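Cortical-lytic enzyme (Clostridium perfringens, PDB 5JIP) is a muramidase of glycoside hydrolase family 25 involved in spore cortex hydrolysis during germination, probably cleaving the glycan strands of the cortical peptidoglycan. Local coordinates at residues C70-F75 and Q98-G103; R145-T150 and W199-F204; N245-N250 and I296-E301; Y262-N267 and T279-D284. One frame throughout, in Å; residues are numbered along the deposited sequence.

Interactions 1 and 2 both reach the sheet of the TIM-barrel domain, with centres about 16 Å apart; the first joins strand 70-75 to helix 83-100, the second strands 147-151 and 201-208. Interactions 3 and 4 lie in a separate two-sheet domain, more than 30 Å from the barrel contacts by their centres. Their own centres are about 5 Å apart, with interaction 4 nested in the loop closed by interaction 3. They form one continuous core, each joining the three-stranded sheet to the four-stranded one, while other side chains of those strands meet the second subunit. Interaction 1 closes before 2 opens and both precede the others, so barrel and sandwich use successive parts of the chain.

Interaction 1: C70-F75 and Q98-G103; sequences CGAYHF and QGFGDG
Phe100, in the last turn of helix 83-100, presses its ring onto Cys70 and Ala72 of strand 70-75 within a beta-alpha-beta unit of the TIM barrel, completed by strand 111-113. The approach is by the ring's edge. The sulfur of Cys70 lies 4.9 Å from the centroid of the Phe100 ring, in a direction 87° from the ring normal, which makes this an in-plane sulfur-aromatic contact. Its closest approaches are Cys70 SG to Phe100 CE1 at 3.7 Å and Cys70 SG to Phe100 CZ at 3.8 Å. With its sulfur turned opposite the backbone nitrogen (chi1 -175°), Cys70 extends SG along the rim of the ring.

At the other corner of the same edge, Ala72 CB meets Phe100 CE2 at 4.1 Å. Between them Gly71 CA comes within 4.2 Å of Phe100 CZ, approaching obliquely. No hydrogen bond crosses between the segments, and the contact is wholly buried.

The helix ends directly behind the ring, since Gly101 leaves helical geometry with positive phi. Helix 56-66 packs alongside, where Ala60 touches Phe100, Cys63 touches Cys70 and Phe56 touches Ala72. Within the sheet, strand 70-75 runs parallel to both of its neighbours, strands 38-44 and 111-113.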
loop_
_atom_site.group_PDB
_atom_site.type_symbol
_atom_site.label_atom_id
_atom_site.label_comp_id
_atom_site.label_asym_id
_atom_site.label_seq_id
_atom_site.Cartn_x
_atom_site.Cartn_y
_atom_site.Cartn_z
ATOM N N CYS A 70 -5.589 -14.766 17.499
ATOM C CA CYS A 70 -6.966 -15.111 17.793
ATOM C C CYS A 70 -7.918 -14.118 17.141
ATOM O O CYS A 70 -7.713 -12.905 17.212
ATOM C CB CYS A 70 -7.166 -15.149 19.311
ATOM S SG CYS A 70 -8.807 -15.711 19.815
ATOM N N GLY A 71 -8.964 -14.632 16.500
ATOM C CA GLY A 71 -9.994 -13.783 15.943
ATOM C C GLY A 71 -11.354 -14.394 16.222
ATOM O O GLY A 71 -11.442 -15.515 16.723
ATOM N N ALA A 72 -12.414 -13.657 15.875
ATOM C CA ALA A 72 -13.743 -14.193 16.160
ATOM C C ALA A 72 -14.748 -13.803 15.091
ATOM O O ALA A 72 -14.591 -12.801 14.379
ATOM C CB ALA A 72 -14.223 -13.723 17.525
ATOM N N TYR A 73 -15.833 -14.578 15.044
ATOM C CA TYR A 73 -16.867 -14.373 14.057
ATOM C C TYR A 73 -18.232 -14.207 14.711
ATOM O O TYR A 73 -18.463 -14.605 15.867
ATOM C CB TYR A 73 -16.908 -15.516 13.038
ATOM C CG TYR A 73 -17.262 -16.885 13.549
ATOM C CD1 TYR A 73 -18.590 -17.268 13.749
ATOM C CD2 TYR A 73 -16.273 -17.822 13.784
ATOM C CE1 TYR A 73 -18.900 -18.521 14.201
ATOM C CE2 TYR A 73 -16.582 -19.094 14.243
ATOM C CZ TYR A 73 -17.891 -19.433 14.447
ATOM O OH TYR A 73 -18.176 -20.694 14.907
ATOM N N HIS A 74 -19.111 -13.569 13.948
ATOM C CA HIS A 74 -20.532 -13.436 14.245
ATOM C C HIS A 74 -21.352 -14.235 13.236
ATOM O O HIS A 74 -21.201 -14.048 12.022
ATOM C CB HIS A 74 -20.966 -11.967 14.197
ATOM C CG HIS A 74 -22.446 -11.780 14.305
ATOM N ND1 HIS A 74 -23.130 -11.958 15.486
ATOM C CD2 HIS A 74 -23.377 -11.443 13.377
ATOM C CE1 HIS A 74 -24.418 -11.718 15.283
ATOM N NE2 HIS A 74 -24.594 -11.413 14.009
ATOM N N PHE A 75 -22.269 -15.073 13.726
ATOM C CA PHE A 75 -23.165 -15.804 12.836
ATOM C C PHE A 75 -24.331 -14.895 12.477
ATOM O O PHE A 75 -25.148 -14.527 13.333
ATOM C CB PHE A 75 -23.661 -17.107 13.455
ATOM C CG PHE A 75 -24.506 -17.906 12.519
ATOM C CD1 PHE A 75 -25.866 -17.674 12.413
ATOM C CD2 PHE A 75 -23.933 -18.874 11.727
ATOM C CE1 PHE A 75 -26.642 -18.399 11.528
ATOM C CE2 PHE A 75 -24.700 -19.600 10.830
ATOM C CZ PHE A 75 -26.052 -19.376 10.751
ATOM N N GLN A 98 -15.786 -7.338 24.768
ATOM C CA GLN A 98 -15.886 -8.124 25.991
ATOM C C GLN A 98 -14.837 -9.227 26.007
ATOM O O GLN A 98 -14.274 -9.554 27.058
ATOM C CB GLN A 98 -17.285 -8.729 26.134
ATOM C CG GLN A 98 -18.399 -7.726 26.246
ATOM C CD GLN A 98 -19.748 -8.387 26.488
ATOM O OE1 GLN A 98 -19.842 -9.369 27.225
ATOM N NE2 GLN A 98 -20.783 -7.856 25.878
ATOM N N GLY A 99 -14.561 -9.817 24.848
ATOM C CA GLY A 99 -13.627 -10.903 24.760
ATOM C C GLY A 99 -12.187 -10.457 24.685
ATOM O O GLY A 99 -11.317 -11.080 25.282
ATOM N N PHE A 100 -11.919 -9.387 23.953
ATOM C CA PHE A 100 -10.546 -9.004 23.679
ATOM C C PHE A 100 -10.090 -7.742 24.398
ATOM O O PHE A 100 -8.890 -7.445 24.370
ATOM C CB PHE A 100 -10.343 -8.804 22.166
ATOM C CG PHE A 100 -10.461 -10.061 21.355
ATOM C CD1 PHE A 100 -9.548 -11.095 21.507
ATOM C CD2 PHE A 100 -11.482 -10.200 20.423
ATOM C CE1 PHE A 100 -9.641 -12.274 20.756
ATOM C CE2 PHE A 100 -11.590 -11.368 19.656
ATOM C CZ PHE A 100 -10.649 -12.419 19.820
ATOM N N GLY A 101 -10.999 -6.980 25.007
ATOM C CA GLY A 101 -10.630 -5.751 25.682
ATOM C C GLY A 101 -11.281 -4.534 25.075
ATOM O O GLY A 101 -11.667 -4.543 23.901
ATOM N N ASP A 102 -11.416 -3.471 25.864
ATOM C CA ASP A 102 -12.013 -2.249 25.349
ATOM C C ASP A 102 -11.225 -1.779 24.139
ATOM O O ASP A 102 -9.993 -1.783 24.149
ATOM C CB ASP A 102 -12.046 -1.168 26.430
ATOM C CG ASP A 102 -13.080 -1.445 27.510
ATOM O OD1 ASP A 102 -14.026 -2.230 27.267
ATOM O OD2 ASP A 102 -12.957 -0.861 28.609
ATOM N N GLY A 103 -11.937 -1.410 23.082
ATOM C CA GLY A 103 -11.287 -0.923 21.891
ATOM C C GLY A 103 -10.440 -1.941 21.157
ATOM O O GLY A 103 -9.628 -1.560 20.310
#

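Interaction 2: R145-T150 and W199-F204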
loop_
_atom_site.group_PDB
_atom_site.type_symbol
_atom_site.label_atom_id
_atom_site.label_comp_id
_atom_site.label_asym_id
_atom_site.label_seq_id
_atom_site.Cartn_x
_atom_site.Cartn_y
_atom_site.Cartn_z
ATOM N N ARG A 145 -10.859 -3.807 9.237
ATOM C CA ARG A 145 -11.412 -4.583 8.139
ATOM C C ARG A 145 -12.193 -5.805 8.612
ATOM O O ARG A 145 -11.768 -6.542 9.507
ATOM C CB ARG A 145 -10.314 -5.072 7.211
ATOM C CG ARG A 145 -9.487 -4.026 6.509
ATOM C CD ARG A 145 -10.307 -3.095 5.623
ATOM N NE ARG A 145 -11.307 -3.728 4.782
ATOM C CZ ARG A 145 -11.090 -4.251 3.574
ATOM N NH1 ARG A 145 -9.873 -4.297 3.071
ATOM N NH2 ARG A 145 -12.104 -4.755 2.871
ATOM N N LEU A 146 -13.326 -6.032 7.961
ATOM C CA LEU A 146 -14.196 -7.172 8.200
ATOM C C LEU A 146 -14.004 -8.224 7.110
ATOM O O LEU A 146 -14.122 -7.919 5.920
ATOM C CB LEU A 146 -15.655 -6.705 8.226
ATOM C CG LEU A 146 -16.715 -7.771 8.490
ATOM C CD1 LEU A 146 -16.585 -8.291 9.922
ATOM C CD2 LEU A 146 -18.103 -7.219 8.239
ATOM N N MET A 147 -13.714 -9.457 7.514
ATOM C CA MET A 147 -13.644 -10.590 6.585
ATOM C C MET A 147 -15.000 -11.285 6.509
ATOM O O MET A 147 -15.719 -11.361 7.507
ATOM C CB MET A 147 -12.551 -11.586 7.010
ATOM C CG MET A 147 -12.499 -12.865 6.166
ATOM S SD MET A 147 -10.861 -13.616 6.053
ATOM C CE MET A 147 -10.654 -14.222 7.712
ATOM N N LEU A 148 -15.362 -11.733 5.299
ATOM C CA LEU A 148 -16.592 -12.485 5.052
ATOM C C LEU A 148 -16.296 -13.976 4.979
ATOM O O LEU A 148 -15.407 -14.411 4.234
ATOM C CB LEU A 148 -17.271 -12.039 3.753
ATOM C CG LEU A 148 -18.575 -12.800 3.423
ATOM C CD1 LEU A 148 -19.611 -12.412 4.407
ATOM C CD2 LEU A 148 -19.009 -12.491 1.991
ATOM N N TYR A 149 -17.011 -14.756 5.791
ATOM C CA TYR A 149 -17.029 -16.199 5.663
ATOM C C TYR A 149 -18.332 -16.642 5.008
ATOM O O TYR A 149 -19.422 -16.239 5.442
ATOM C CB TYR A 149 -16.896 -16.904 7.013
ATOM C CG TYR A 149 -17.190 -18.392 6.916
ATOM C CD1 TYR A 149 -18.501 -18.868 6.896
ATOM C CD2 TYR A 149 -16.163 -19.326 6.882
ATOM C CE1 TYR A 149 -18.782 -20.208 6.791
ATOM C CE2 TYR A 149 -16.452 -20.709 6.808
ATOM C CZ TYR A 149 -17.771 -21.129 6.762
ATOM O OH TYR A 149 -18.099 -22.460 6.684
ATOM N N THR A 150 -18.220 -17.501 3.999
ATOM C CA THR A 150 -19.382 -18.133 3.414
ATOM C C THR A 150 -18.899 -19.349 2.648
ATOM O O THR A 150 -17.709 -19.508 2.399
ATOM C CB THR A 150 -20.160 -17.143 2.519
ATOM O OG1 THR A 150 -21.434 -17.700 2.188
ATOM C CG2 THR A 150 -19.430 -16.861 1.270
ATOM N N TRP A 199 -8.916 -15.957 -2.437
ATOM C CA TRP A 199 -9.344 -16.241 -1.077
ATOM C C TRP A 199 -8.229 -15.910 -0.101
ATOM O O TRP A 199 -7.039 -16.065 -0.387
ATOM C CB TRP A 199 -9.805 -17.691 -0.881
ATOM C CG TRP A 199 -8.896 -18.830 -1.263
ATOM C CD1 TRP A 199 -8.971 -19.587 -2.393
ATOM C CD2 TRP A 199 -7.883 -19.436 -0.449
ATOM N NE1 TRP A 199 -8.019 -20.580 -2.366
ATOM C CE2 TRP A 199 -7.340 -20.509 -1.181
ATOM C CE3 TRP A 199 -7.339 -19.131 0.786
ATOM C CZ2 TRP A 199 -6.318 -21.291 -0.691
ATOM C CZ3 TRP A 199 -6.307 -19.907 1.266
ATOM C CH2 TRP A 199 -5.800 -20.965 0.530
ATOM N N THR A 200 -8.634 -15.402 1.049
ATOM C CA THR A 200 -7.723 -15.163 2.146
ATOM C C THR A 200 -7.585 -16.406 3.024
ATOM O O THR A 200 -6.473 -16.732 3.464
ATOM C CB THR A 200 -8.235 -13.961 2.946
ATOM O OG1 THR A 200 -8.195 -12.808 2.095
ATOM C CG2 THR A 200 -7.439 -13.730 4.188
ATOM N N MET A 201 -8.701 -17.091 3.302
ATOM C CA MET A 201 -8.677 -18.382 3.989
ATOM C C MET A 201 -9.629 -19.334 3.286
ATOM O O MET A 201 -10.580 -18.919 2.621
ATOM C CB MET A 201 -9.065 -18.252 5.456
ATOM C CG MET A 201 -8.061 -17.488 6.284
ATOM S SD MET A 201 -8.484 -17.390 8.065
ATOM C CE MET A 201 -9.432 -18.845 8.367
ATOM N N TRP A 202 -9.336 -20.616 3.426
ATOM C CA TRP A 202 -10.116 -21.697 2.830
ATOM C C TRP A 202 -10.397 -22.731 3.914
ATOM O O TRP A 202 -9.462 -23.349 4.438
ATOM C CB TRP A 202 -9.357 -22.316 1.657
ATOM C CG TRP A 202 -9.900 -23.611 1.116
ATOM C CD1 TRP A 202 -11.169 -24.094 1.215
ATOM C CD2 TRP A 202 -9.147 -24.605 0.397
ATOM N NE1 TRP A 202 -11.265 -25.327 0.574
ATOM C CE2 TRP A 202 -10.026 -25.660 0.086
ATOM C CE3 TRP A 202 -7.819 -24.688 -0.018
ATOM C CZ2 TRP A 202 -9.611 -26.781 -0.625
ATOM C CZ3 TRP A 202 -7.409 -25.807 -0.713
ATOM C CH2 TRP A 202 -8.296 -26.829 -1.017
ATOM N N GLN A 203 -11.672 -22.869 4.283
ATOM C CA GLN A 203 -12.121 -23.915 5.192
ATOM C C GLN A 203 -12.339 -25.167 4.353
ATOM O O GLN A 203 -13.270 -25.215 3.539
ATOM C CB GLN A 203 -13.411 -23.515 5.892
ATOM C CG GLN A 203 -13.765 -24.410 7.064
ATOM C CD GLN A 203 -15.073 -23.991 7.657
ATOM O OE1 GLN A 203 -16.120 -24.172 7.050
ATOM N NE2 GLN A 203 -15.021 -23.411 8.855
ATOM N N PHE A 204 -11.433 -26.134 4.481
ATOM C CA PHE A 204 -11.454 -27.303 3.609
ATOM C C PHE A 204 -12.111 -28.519 4.249
ATOM O O PHE A 204 -12.379 -29.499 3.548
ATOM C CB PHE A 204 -10.028 -27.649 3.135
ATOM C CG PHE A 204 -9.085 -28.041 4.242
ATOM C CD1 PHE A 204 -8.333 -27.068 4.899
ATOM C CD2 PHE A 204 -8.959 -29.360 4.631
ATOM C CE1 PHE A 204 -7.478 -27.406 5.926
ATOM C CE2 PHE A 204 -8.104 -29.708 5.672
ATOM C CZ PHE A 204 -7.372 -28.727 6.325
#
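Tyr149 and Gln203 make the close part of this contact, whereas Met147, Thr200 and Met201 meet more loosely. The modelled hydrogen bond runs from Tyr149 OH to Gln203 OE1 at 2.6 Å, but the position of the hydroxyl is doubtful because it crowds another atom of the model, so the short length deserves little weight. The geometry around it is clearer: OE1 lies at the edge of the Tyr149 ring, near its plane, and the ring and amide planes are turned 61° apart. The Gln203 chain, extended beyond CG (chi2 -177°), carries the amide across to the tyrosine. OE1 also accepts from Tyr180 OH, while NE2 bonds to Asp18 OD1 and to a bound MES molecule, probably from the crystallisation liquor. Partners on both ends of the amide should fix its rotation.

Toward the strand starts the polar contact gives way to apolar ones at van der Waals distance. Met147 SD rests against Thr200 CG2 at 3.9 Å, and Met147 CE reaches Met201 SD at 3.9 Å, the two methionines crossing at about a right angle. A bend at chi3 (70°) turns the Met147 methyl toward that sulfur. Thr200 is partly exposed, and its side chain lies about 9 Å from the bound magnesium.

Strand 175-178 pairs in parallel with both strands, and its residues Trp176 and Ala178 touch side chains from each. Such convergence of side chains from non-adjacent strands is characteristic of a TIM-barrel interior, with the Gln203 group nearer than the methionines to the C-terminal strand ends, where barrel enzymes usually place their active sites.

Interaction 3: N245-N250 and I296-E301; sequences NKIFVN and IKISIE
Strands 246-250 and 296-301, which carry Ile247, Val249 and Ile298 into the contact, run in similar directions with their axes 35° apart and 9.4 Å at closest approach, too far for backbone pairing. The space between them is filled by branched side chains, and no hydrogen bond crosses it. Ile298 contributes the largest share of any one residue, through two different methyls. Its CD1 meets Ile247 CG2 at 3.9 Å, the two side chains reaching toward each other tip to tip, and it also lies 4.2 Å from Ile247 CD1.

The other branch serves Val249, the next inward-facing residue. Ile298 CG2 stands opposite its own backbone nitrogen and touches both arms of Val249, CG1 at 3.9 Å and CG2 at 4.0 Å, as the side chains slide past each other in opposite directions. A looser contact, Ile247 CD1 to Ile296 CG2 at 4.4 Å, extends the apolar seam. Leu318 of strand 314-318 touches all three isoleucines, and Val266 of strand 259-266 touches Ile296 and Ile298.

Two antiparallel sheets, one of three strands and one of four, packed face to face at this angle, with this strand order, fit a fibronectin type III-like beta-sandwich.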
loop_
_atom_site.group_PDB
_atom_site.type_symbol
_atom_site.label_atom_id
_atom_site.label_comp_id
_atom_site.label_asym_id
_atom_site.label_seq_id
_atom_site.Cartn_x
_atom_site.Cartn_y
_atom_site.Cartn_z
ATOM N N ASN A 245 13.784 24.995 10.285
ATOM C CA ASN A 245 12.332 25.041 10.347
ATOM C C ASN A 245 11.713 23.675 10.084
ATOM O O ASN A 245 10.552 23.592 9.678
ATOM C CB ASN A 245 11.778 26.079 9.369
ATOM C CG ASN A 245 10.476 26.687 9.863
ATOM O OD1 ASN A 245 10.348 27.026 11.045
ATOM N ND2 ASN A 245 9.495 26.797 8.975
ATOM N N LYS A 246 12.459 22.601 10.336
ATOM C CA LYS A 246 12.041 21.264 9.935
ATOM C C LYS A 246 12.056 20.320 11.133
ATOM O O LYS A 246 12.857 20.476 12.056
ATOM C CB LYS A 246 12.946 20.752 8.823
ATOM C CG LYS A 246 12.806 21.587 7.514
ATOM C CD LYS A 246 13.999 21.395 6.569
ATOM C CE LYS A 246 13.799 22.070 5.179
ATOM N NZ LYS A 246 12.742 23.099 5.188
ATOM N N ILE A 247 11.140 19.350 11.114
ATOM C CA ILE A 247 11.161 18.222 12.034
ATOM C C ILE A 247 11.676 17.009 11.280
ATOM O O ILE A 247 11.113 16.618 10.250
ATOM C CB ILE A 247 9.776 17.951 12.635
ATOM C CG1 ILE A 247 9.207 19.235 13.243
ATOM C CG2 ILE A 247 9.892 16.889 13.727
ATOM C CD1 ILE A 247 7.762 19.147 13.641
ATOM N N PHE A 248 12.755 16.416 11.783
ATOM C CA PHE A 248 13.369 15.238 11.180
ATOM C C PHE A 248 12.931 14.026 11.995
ATOM O O PHE A 248 13.284 13.907 13.170
ATOM C CB PHE A 248 14.893 15.377 11.162
ATOM C CG PHE A 248 15.376 16.468 10.250
ATOM C CD1 PHE A 248 15.334 17.794 10.655
ATOM C CD2 PHE A 248 15.857 16.164 8.985
ATOM C CE1 PHE A 248 15.772 18.807 9.806
ATOM C CE2 PHE A 248 16.289 17.164 8.129
ATOM C CZ PHE A 248 16.251 18.490 8.536
ATOM N N VAL A 249 12.158 13.136 11.381
ATOM C CA VAL A 249 11.580 11.986 12.073
ATOM C C VAL A 249 12.141 10.709 11.470
ATOM O O VAL A 249 12.275 10.592 10.248
ATOM C CB VAL A 249 10.035 11.995 11.992
ATOM C CG1 VAL A 249 9.448 10.873 12.848
ATOM C CG2 VAL A 249 9.471 13.361 12.406
ATOM N N ASN A 250 12.461 9.738 12.325
ATOM C CA ASN A 250 12.930 8.458 11.809
ATOM C C ASN A 250 12.434 7.344 12.719
ATOM O O ASN A 250 11.995 7.584 13.852
ATOM C CB ASN A 250 14.462 8.424 11.659
ATOM C CG ASN A 250 15.181 8.318 12.984
ATOM O OD1 ASN A 250 15.264 9.282 13.746
ATOM N ND2 ASN A 250 15.736 7.156 13.246
ATOM N N ILE A 296 5.728 19.273 21.218
ATOM C CA ILE A 296 5.221 18.841 19.921
ATOM C C ILE A 296 5.129 17.326 19.950
ATOM O O ILE A 296 6.120 16.647 20.243
ATOM C CB ILE A 296 6.118 19.307 18.768
ATOM C CG1 ILE A 296 6.160 20.847 18.718
ATOM C CG2 ILE A 296 5.614 18.750 17.425
ATOM C CD1 ILE A 296 7.265 21.405 17.811
ATOM N N LYS A 297 3.952 16.795 19.643
ATOM C CA LYS A 297 3.751 15.353 19.609
ATOM C C LYS A 297 3.910 14.838 18.185
ATOM O O LYS A 297 3.144 15.215 17.280
ATOM C CB LYS A 297 2.386 14.938 20.155
ATOM C CG LYS A 297 2.265 13.404 20.215
ATOM C CD LYS A 297 0.938 12.911 20.813
ATOM C CE LYS A 297 -0.223 13.300 19.951
ATOM N NZ LYS A 297 -1.419 12.447 20.266
ATOM N N ILE A 298 4.879 13.959 18.006
ATOM C CA ILE A 298 5.045 13.214 16.770
ATOM C C ILE A 298 4.466 11.823 17.002
ATOM O O ILE A 298 4.764 11.177 18.015
ATOM C CB ILE A 298 6.525 13.138 16.366
ATOM C CG1 ILE A 298 7.160 14.542 16.266
ATOM C CG2 ILE A 298 6.671 12.373 15.054
ATOM C CD1 ILE A 298 6.572 15.459 15.176
ATOM N N SER A 299 3.611 11.361 16.092
ATOM C CA SER A 299 3.069 10.016 16.221
ATOM C C SER A 299 3.024 9.340 14.856
ATOM O O SER A 299 3.026 9.995 13.806
ATOM C CB SER A 299 1.672 10.015 16.844
ATOM O OG SER A 299 0.796 10.785 16.067
ATOM N N ILE A 300 2.952 8.017 14.881
ATOM C CA ILE A 300 3.031 7.259 13.644
ATOM C C ILE A 300 2.220 5.980 13.774
ATOM O O ILE A 300 2.101 5.403 14.858
ATOM C CB ILE A 300 4.507 6.971 13.304
ATOM C CG1 ILE A 300 4.653 6.416 11.885
ATOM C CG2 ILE A 300 5.107 6.018 14.350
ATOM C CD1 ILE A 300 6.078 6.289 11.403
ATOM N N GLU A 301 1.674 5.530 12.637
ATOM C CA GLU A 301 1.038 4.228 12.514
ATOM C C GLU A 301 1.537 3.536 11.248
ATOM O O GLU A 301 1.727 4.172 10.204
ATOM C CB GLU A 301 -0.497 4.363 12.481
ATOM C CG GLU A 301 -1.024 5.126 11.239
ATOM C CD GLU A 301 -2.481 5.535 11.354
ATOM O OE1 GLU A 301 -3.082 5.356 12.442
ATOM O OE2 GLU A 301 -3.027 6.063 10.337
#

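Interaction 4: Y262-N267 and T279-D284; sequences YNVFVN and TKIVID
Val264, the first residue of strand 262-266 to touch the opposing segment, meets two isoleucines with its two methyls. CG1, opposite the backbone nitrogen (chi1 176°), lies 4.0 Å from Ile283 CD1, and the Val264 and Ile283 side chains cross at a slant. CG2 takes the other direction and approaches Ile281 CG2 at 4.2 Å. The register across the sheets agrees: Val264 CA lies 8.3 Å from Ile281 CA.

The next side chain, Phe265, leaves the strand on the reverse face, where it makes a cation-pi contact with Arg313. Valines facing the other sheet and Phe265 the reverse side are what a sandwich strand requires; strand 259-266 lies in the four-stranded sheet and 280-284 in the three-stranded one, and the strand order of the two fits a fibronectin type III-like fold. The axes of the two short strand pieces stand 9.5 Å apart at an angle of 34°, and no hydrogen bond joins them.

At Val266 the inward direction returns. Its CG2 meets Ile283 CD1 tip to tip at 3.8 Å. That terminal methyl therefore serves both valines, and the lines from it to Val264 CG1 and Val266 CG2 make about a right angle. An extended outer torsion (chi2 174°) carries CD1 that far across. Ala271 of strand 269-275 touches Val266 and Ile283 as well. On the outer side of strand 280-284, Lys280 forms salt bridges with Asp132 and Asp136 of the second subunit.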
loop_
_atom_site.group_PDB
_atom_site.type_symbol
_atom_site.label_atom_id
_atom_site.label_comp_id
_atom_site.label_asym_id
_atom_site.label_seq_id
_atom_site.Cartn_x
_atom_site.Cartn_y
_atom_site.Cartn_z
ATOM N N TYR A 262 3.182 3.879 6.188
ATOM C CA TYR A 262 3.052 4.576 7.454
ATOM C C TYR A 262 2.377 5.910 7.218
ATOM O O TYR A 262 2.572 6.547 6.176
ATOM C CB TYR A 262 4.410 4.850 8.124
ATOM C CG TYR A 262 5.358 3.695 8.187
ATOM C CD1 TYR A 262 6.170 3.382 7.105
ATOM C CD2 TYR A 262 5.493 2.948 9.356
ATOM C CE1 TYR A 262 7.040 2.320 7.159
ATOM C CE2 TYR A 262 6.359 1.906 9.429
ATOM C CZ TYR A 262 7.155 1.597 8.351
ATOM O OH TYR A 262 8.019 0.545 8.461
ATOM N N ASN A 263 1.607 6.334 8.207
ATOM C CA ASN A 263 1.134 7.705 8.331
ATOM C C ASN A 263 1.785 8.338 9.555
ATOM O O ASN A 263 1.831 7.733 10.632
ATOM C CB ASN A 263 -0.385 7.773 8.490
ATOM C CG ASN A 263 -1.124 7.339 7.240
ATOM O OD1 ASN A 263 -0.704 7.624 6.109
ATOM N ND2 ASN A 263 -2.204 6.589 7.432
ATOM N N VAL A 264 2.235 9.580 9.387
ATOM C CA VAL A 264 2.889 10.359 10.440
ATOM C C VAL A 264 2.051 11.589 10.743
ATOM O O VAL A 264 1.464 12.202 9.836
ATOM C CB VAL A 264 4.318 10.761 10.029
ATOM C CG1 VAL A 264 4.956 11.663 11.080
ATOM C CG2 VAL A 264 5.153 9.500 9.807
ATOM N N PHE A 265 2.021 11.958 12.020
ATOM C CA PHE A 265 1.176 13.044 12.501
ATOM C C PHE A 265 1.961 13.981 13.406
ATOM O O PHE A 265 2.825 13.536 14.174
ATOM C CB PHE A 265 -0.004 12.499 13.270
ATOM C CG PHE A 265 -0.872 11.550 12.468
ATOM C CD1 PHE A 265 -0.560 10.195 12.385
ATOM C CD2 PHE A 265 -1.999 12.023 11.805
ATOM C CE1 PHE A 265 -1.366 9.324 11.646
ATOM C CE2 PHE A 265 -2.807 11.165 11.046
ATOM C CZ PHE A 265 -2.499 9.817 10.977
ATOM N N VAL A 266 1.628 15.272 13.319
ATOM C CA VAL A 266 2.164 16.310 14.202
ATOM C C VAL A 266 0.993 16.881 14.993
ATOM O O VAL A 266 0.060 17.449 14.405
ATOM C CB VAL A 266 2.890 17.417 13.422
ATOM C CG1 VAL A 266 3.323 18.533 14.393
ATOM C CG2 VAL A 266 4.082 16.872 12.647
ATOM N N ASN A 267 1.039 16.725 16.319
ATOM C CA ASN A 267 -0.083 17.087 17.171
ATOM C C ASN A 267 -1.381 16.579 16.543
ATOM O O ASN A 267 -2.359 17.324 16.441
ATOM C CB ASN A 267 -0.141 18.602 17.385
ATOM C CG ASN A 267 1.072 19.153 18.129
ATOM O OD1 ASN A 267 1.688 18.462 18.945
ATOM N ND2 ASN A 267 1.405 20.397 17.856
ATOM N N THR A 279 11.778 4.807 6.328
ATOM C CA THR A 279 12.165 4.898 7.734
ATOM C C THR A 279 12.352 6.341 8.198
ATOM O O THR A 279 12.839 6.565 9.319
ATOM C CB THR A 279 13.446 4.080 8.007
ATOM O OG1 THR A 279 14.542 4.584 7.246
ATOM C CG2 THR A 279 13.241 2.616 7.658
ATOM N N LYS A 280 11.965 7.328 7.393
ATOM C CA LYS A 280 12.118 8.715 7.797
ATOM C C LYS A 280 11.195 9.624 6.985
ATOM O O LYS A 280 10.681 9.249 5.933
ATOM C CB LYS A 280 13.578 9.158 7.636
ATOM C CG LYS A 280 14.105 9.070 6.211
ATOM C CD LYS A 280 15.541 9.485 6.145
ATOM C CE LYS A 280 16.167 9.121 4.786
ATOM N NZ LYS A 280 17.544 9.658 4.713
ATOM N N ILE A 281 10.958 10.813 7.532
ATOM C CA ILE A 281 10.246 11.886 6.852
ATOM C C ILE A 281 10.784 13.201 7.402
ATOM O O ILE A 281 11.115 13.314 8.587
ATOM C CB ILE A 281 8.711 11.798 7.031
ATOM C CG1 ILE A 281 8.012 12.867 6.186
ATOM C CG2 ILE A 281 8.342 11.966 8.479
ATOM C CD1 ILE A 281 6.457 12.860 6.227
ATOM N N VAL A 282 10.906 14.188 6.531
ATOM C CA VAL A 282 11.285 15.536 6.927
ATOM C C VAL A 282 10.041 16.387 6.792
ATOM O O VAL A 282 9.434 16.428 5.719
ATOM C CB VAL A 282 12.425 16.082 6.059
ATOM C CG1 VAL A 282 12.907 17.423 6.613
ATOM C CG2 VAL A 282 13.545 15.053 5.945
ATOM N N ILE A 283 9.651 17.046 7.871
ATOM C CA ILE A 283 8.380 17.754 7.953
ATOM C C ILE A 283 8.661 19.240 8.075
ATOM O O ILE A 283 9.420 19.665 8.956
ATOM C CB ILE A 283 7.538 17.279 9.145
ATOM C CG1 ILE A 283 7.249 15.786 9.019
ATOM C CG2 ILE A 283 6.245 18.078 9.242
ATOM C CD1 ILE A 283 6.543 15.223 10.239
ATOM N N ASP A 284 8.011 20.028 7.219
ATOM C CA ASP A 284 8.094 21.482 7.264
ATOM C C ASP A 284 7.205 22.013 8.385
ATOM O O ASP A 284 5.980 21.835 8.352
ATOM C CB ASP A 284 7.688 22.046 5.898
ATOM C CG ASP A 284 7.973 23.525 5.760
ATOM O OD1 ASP A 284 7.838 24.256 6.759
ATOM O OD2 ASP A 284 8.327 23.956 4.644
#